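PDB 4FX0: probable transcriptional repressor protein from Mycobacterium tuberculosis, which is probably a redox-dependent, MarR-family transcription factor that binds DNA through a winged helix-turn-helix domain and represses its target genes. Local coordinates for residues 53-58 against 67-72; 74-77 against 81-84. All coordinates share one frame; numbering follows the deposited sequence.

Contact 1: residues 53-58 against 67-72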
loop_
_atom_site.group_PDB
_atom_site.type_symbol
_atom_site.label_atom_id
_atom_site.label_comp_id
_atom_site.label_asym_id
_atom_site.label_seq_id
_atom_site.Cartn_x
_atom_site.Cartn_y
_atom_site.Cartn_z
ATOM N N LEU B 53 -10.469 -3.509 20.545
ATOM C CA LEU B 53 -9.535 -4.025 19.552
ATOM C C LEU B 53 -8.102 -3.594 19.827
ATOM O O LEU B 53 -7.852 -2.478 20.283
ATOM C CB LEU B 53 -9.929 -3.561 18.148
ATOM C CG LEU B 53 -11.163 -4.175 17.491
ATOM C CD1 LEU B 53 -11.310 -3.625 16.085
ATOM C CD2 LEU B 53 -11.064 -5.691 17.466
ATOM N N THR B 54 -7.162 -4.487 19.541
ATOM C CA THR B 54 -5.750 -4.148 19.600
ATOM C C THR B 54 -5.430 -3.231 18.428
ATOM O O THR B 54 -6.065 -3.317 17.377
ATOM C CB THR B 54 -4.868 -5.407 19.517
ATOM O OG1 THR B 54 -5.261 -6.337 20.535
ATOM C CG2 THR B 54 -3.401 -5.048 19.701
ATOM N N MET B 55 -4.455 -2.349 18.608
ATOM C CA MET B 55 -4.041 -1.456 17.533
ATOM C C MET B 55 -3.451 -2.241 16.366
ATOM O O MET B 55 -3.644 -1.882 15.206
ATOM C CB MET B 55 -3.032 -0.428 18.043
ATOM C CG MET B 55 -3.592 0.551 19.063
ATOM S SD MET B 55 -4.718 1.772 18.351
ATOM C CE MET B 55 -6.255 0.855 18.287
ATOM N N SER B 56 -2.730 -3.311 16.678
ATOM C CA SER B 56 -2.166 -4.169 15.643
ATOM C C SER B 56 -3.268 -4.968 14.954
ATOM O O SER B 56 -3.230 -5.179 13.742
ATOM C CB SER B 56 -1.107 -5.106 16.229
ATOM O OG SER B 56 -1.631 -5.875 17.296
ATOM N N GLU B 57 -4.250 -5.407 15.735
ATOM C CA GLU B 57 -5.386 -6.152 15.203
ATOM C C GLU B 57 -6.175 -5.286 14.226
ATOM O O GLU B 57 -6.726 -5.781 13.241
ATOM C CB GLU B 57 -6.293 -6.624 16.342
ATOM C CG GLU B 57 -7.481 -7.462 15.895
ATOM C CD GLU B 57 -7.073 -8.823 15.363
ATOM O OE1 GLU B 57 -5.939 -9.262 15.650
ATOM O OE2 GLU B 57 -7.888 -9.454 14.658
ATOM N N LEU B 58 -6.220 -3.987 14.510
ATOM C CA LEU B 58 -6.909 -3.026 13.657
ATOM C C LEU B 58 -6.044 -2.619 12.468
ATOM O O LEU B 58 -6.490 -2.660 11.322
ATOM C CB LEU B 58 -7.293 -1.787 14.467
ATOM C CG LEU B 58 -7.994 -0.664 13.700
ATOM C CD1 LEU B 58 -9.304 -1.161 13.115
ATOM C CD2 LEU B 58 -8.229 0.539 14.603
ATOM N N THR B 67 1.855 2.375 13.932
ATOM C CA THR B 67 2.192 3.786 14.077
ATOM C C THR B 67 1.293 4.659 13.209
ATOM O O THR B 67 0.725 5.646 13.679
ATOM C CB THR B 67 3.663 4.053 13.710
ATOM O OG1 THR B 67 3.919 3.590 12.378
ATOM C CG2 THR B 67 4.590 3.334 14.680
ATOM N N THR B 68 1.164 4.285 11.941
ATOM C CA THR B 68 0.328 5.029 11.008
ATOM C C THR B 68 -1.122 5.028 11.477
ATOM O O THR B 68 -1.760 6.079 11.557
ATOM C CB THR B 68 0.401 4.434 9.592
ATOM O OG1 THR B 68 1.772 4.230 9.228
ATOM C CG2 THR B 68 -0.257 5.367 8.587
ATOM N N LEU B 69 -1.632 3.841 11.788
ATOM C CA LEU B 69 -2.994 3.695 12.283
ATOM C C LEU B 69 -3.235 4.588 13.492
ATOM O O LEU B 69 -4.126 5.438 13.485
ATOM C CB LEU B 69 -3.269 2.245 12.672
ATOM C CG LEU B 69 -4.581 2.058 13.438
ATOM C CD1 LEU B 69 -5.728 1.804 12.473
ATOM C CD2 LEU B 69 -4.464 0.928 14.443
ATOM N N THR B 70 -2.436 4.379 14.532
ATOM C CA THR B 70 -2.566 5.132 15.772
ATOM C C THR B 70 -2.558 6.638 15.528
ATOM O O THR B 70 -3.421 7.357 16.033
ATOM C CB THR B 70 -1.450 4.768 16.766
ATOM O OG1 THR B 70 -0.174 4.978 16.148
ATOM C CG2 THR B 70 -1.572 3.311 17.186
ATOM N N ARG B 71 -1.585 7.113 14.756
ATOM C CA ARG B 71 -1.498 8.537 14.445
ATOM C C ARG B 71 -2.780 9.020 13.778
ATOM O O ARG B 71 -3.302 10.086 14.107
ATOM C CB ARG B 71 -0.288 8.831 13.552
ATOM C CG ARG B 71 -0.647 9.469 12.217
ATOM C CD ARG B 71 0.572 10.044 11.513
ATOM N NE ARG B 71 0.953 9.273 10.333
ATOM C CZ ARG B 71 1.966 8.413 10.294
ATOM N NH1 ARG B 71 2.709 8.211 11.374
ATOM N NH2 ARG B 71 2.239 7.758 9.174
ATOM N N ASN B 72 -3.288 8.225 12.841
ATOM C CA ASN B 72 -4.531 8.552 12.157
ATOM C C ASN B 72 -5.721 8.488 13.099
ATOM O O ASN B 72 -6.580 9.365 13.094
ATOM C CB ASN B 72 -4.750 7.626 10.960
ATOM C CG ASN B 72 -4.113 8.156 9.693
ATOM O OD1 ASN B 72 -4.230 9.340 9.376
ATOM N ND2 ASN B 72 -3.429 7.284 8.964
#

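Contact 2: residues 74-77 against 81-84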
loop_
_atom_site.group_PDB
_atom_site.type_symbol
_atom_site.label_atom_id
_atom_site.label_comp_id
_atom_site.label_asym_id
_atom_site.label_seq_id
_atom_site.Cartn_x
_atom_site.Cartn_y
_atom_site.Cartn_z
ATOM N N GLU B 74 -5.682 9.069 16.094
ATOM C CA GLU B 74 -5.577 10.258 16.933
ATOM C C GLU B 74 -6.217 11.468 16.261
ATOM O O GLU B 74 -7.088 12.117 16.841
ATOM C CB GLU B 74 -4.118 10.564 17.275
ATOM C CG GLU B 74 -3.794 10.462 18.760
ATOM C CD GLU B 74 -4.769 11.238 19.632
ATOM O OE1 GLU B 74 -5.543 10.595 20.374
ATOM O OE2 GLU B 74 -4.761 12.487 19.585
ATOM N N VAL B 75 -5.783 11.769 15.042
ATOM C CA VAL B 75 -6.338 12.900 14.307
ATOM C C VAL B 75 -7.841 12.720 14.123
ATOM O O VAL B 75 -8.586 13.696 14.036
ATOM C CB VAL B 75 -5.653 13.101 12.933
ATOM C CG1 VAL B 75 -5.770 11.850 12.083
ATOM C CG2 VAL B 75 -6.251 14.299 12.207
ATOM N N MET B 76 -8.283 11.468 14.081
ATOM C CA MET B 76 -9.699 11.163 13.910
ATOM C C MET B 76 -10.497 11.428 15.181
ATOM O O MET B 76 -11.530 12.096 15.141
ATOM C CB MET B 76 -9.889 9.714 13.461
ATOM C CG MET B 76 -9.252 9.397 12.122
ATOM S SD MET B 76 -9.438 7.663 11.677
ATOM C CE MET B 76 -11.172 7.623 11.241
ATOM N N ARG B 77 -10.023 10.902 16.307
ATOM C CA ARG B 77 -10.688 11.145 17.583
ATOM C C ARG B 77 -10.577 12.620 17.945
ATOM O O ARG B 77 -11.459 13.179 18.597
ATOM C CB ARG B 77 -10.092 10.287 18.702
ATOM C CG ARG B 77 -8.806 10.840 19.298
ATOM C CD ARG B 77 -8.659 10.471 20.771
ATOM N NE ARG B 77 -9.039 11.568 21.657
ATOM C CZ ARG B 77 -8.254 12.603 21.940
ATOM N NH1 ARG B 77 -7.046 12.688 21.399
ATOM N NH2 ARG B 77 -8.677 13.557 22.759
ATOM N N LEU B 81 -14.608 12.188 15.215
ATOM C CA LEU B 81 -15.175 11.168 14.343
ATOM C C LEU B 81 -15.292 9.858 15.103
ATOM O O LEU B 81 -16.236 9.090 14.909
ATOM C CB LEU B 81 -14.297 10.972 13.110
ATOM C CG LEU B 81 -14.000 12.223 12.285
ATOM C CD1 LEU B 81 -13.233 11.846 11.028
ATOM C CD2 LEU B 81 -15.287 12.952 11.934
ATOM N N VAL B 82 -14.321 9.613 15.975
ATOM C CA VAL B 82 -14.295 8.402 16.779
ATOM C C VAL B 82 -14.061 8.739 18.245
ATOM O O VAL B 82 -13.442 9.753 18.569
ATOM C CB VAL B 82 -13.196 7.434 16.303
ATOM C CG1 VAL B 82 -13.479 6.973 14.883
ATOM C CG2 VAL B 82 -11.831 8.097 16.390
ATOM N N ARG B 83 -14.566 7.885 19.127
ATOM C CA ARG B 83 -14.380 8.065 20.558
ATOM C C ARG B 83 -13.589 6.877 21.092
ATOM O O ARG B 83 -14.048 5.736 21.028
ATOM C CB ARG B 83 -15.737 8.184 21.256
ATOM C CG ARG B 83 -15.681 8.740 22.670
ATOM C CD ARG B 83 -17.075 9.055 23.196
ATOM N NE ARG B 83 -17.992 7.930 23.034
ATOM C CZ ARG B 83 -18.906 7.839 22.071
ATOM N NH1 ARG B 83 -19.035 8.813 21.181
ATOM N NH2 ARG B 83 -19.695 6.775 22.003
ATOM N N VAL B 84 -12.391 7.147 21.603
ATOM C CA VAL B 84 -11.493 6.080 22.032
ATOM C C VAL B 84 -11.168 6.132 23.520
ATOM O O VAL B 84 -10.474 7.035 23.989
ATOM C CB VAL B 84 -10.175 6.096 21.233
ATOM C CG1 VAL B 84 -9.225 5.030 21.759
ATOM C CG2 VAL B 84 -10.454 5.889 19.753
#

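Contact 1: residues 53-58 against 67-72
Leu69 reaches from helix 66-78 into the angle between Met55 and Leu58, which lie on successive turns of the neighbouring helix. Its two methyl branches divide the work. CD1 packs against the branched end of Leu58, 3.5 Å from Leu58 CD2, with Leu58 CG almost as near. CD2 lies over the first turn of helix 55-62, beside Leu58 CB and 4.0 Å from Met55 SD. With CG of Leu69 anti to its backbone N (chi1 169°), the isobutyl group extends toward helix 55-62, and it meets both the Leu58 and the Met55 side chains at about a right angle.

Met55 is folded rather than extended: bends at chi2 (-72°) and chi3 (82°) curl the thioether back, and it runs across Leu69 and slants past Thr70. The sulfur sits 3.7 Å from Thr70 CG2, so the methyl of this threonine faces the methionine. Its hydroxyl turns instead to its own helix, where the carbonyl oxygens of Arg66 and Thr67 are both near enough to accept its proton. The side chains meet through apolar groups, the backbone oxygen of Met55 faces the CD2 methyl of Leu69, and no hydrogen bond joins the two segments.

Further cover comes from helix 33-45, whose Val41 touches Leu58 and whose Thr38 touches Leu69, while Leu73 extends the apolar surface next to Met55. Two consecutive helices joined by a short turn and packed through such an apolar seam form the helix-turn-helix of the MarR family, in which helix 66-78 corresponds to the recognition helix expected to enter the DNA major groove.

Contact 2: residues 74-77 against 81-84
The chi1 of Val82, -63°, sets CG2 between its own backbone N and carbonyl carbon, and from there this methyl touches the last turn of helix 66-78. It lies 3.3 Å from Arg77 N and 3.9 Å from Met76 CB, covering the backbone that joins these two residues. Arg77 also approaches the strand through its main chain, in a CA-H...O contact of 3.2 Å from Arg77 CA to Val82 O. Beyond CB its side chain bends at chi2 and chi3 and turns back along its own helix. There NH1 forms a 2.8 Å salt bridge with Glu74 OE1, using the syn lone pair of the carboxylate.

A hydrogen bond of 3.1 Å from Leu81 N to Met76 O fastens the residue just ahead of the strand to the helix. It is nearly straight at the hydrogen (165°), although the donor is tilted from the carbonyl plane. Met76 and Val82 both touch Leu39 of helix 33-45, and Leu81 rests on Leu31, which makes the junction part of the domain core. A tight turn from the putative recognition helix into the first strand of a β-hairpin is characteristic of the winged helix-turn-helix domain of MarR proteins.

In the fold
Contacts 1 and 2 follow one another along the chain, the first closing before the second opens, and their centres lie about 12 Å apart. Both use helix 66-78: contact 1 sets its earlier turns against helix 55-62, and contact 2 ties its last turn to strand 82-86. Helix 33-45 packs against side chains of both. The three-stranded antiparallel sheet provides another connection, since strand 93-97 pairs with 51-53, just ahead of helix 55-62, and with 82-86. The putative recognition helix is thus held between its helix-turn-helix partner and the wing, consistent with a DNA-reading module whose parts are oriented together within each subunit of the dimer.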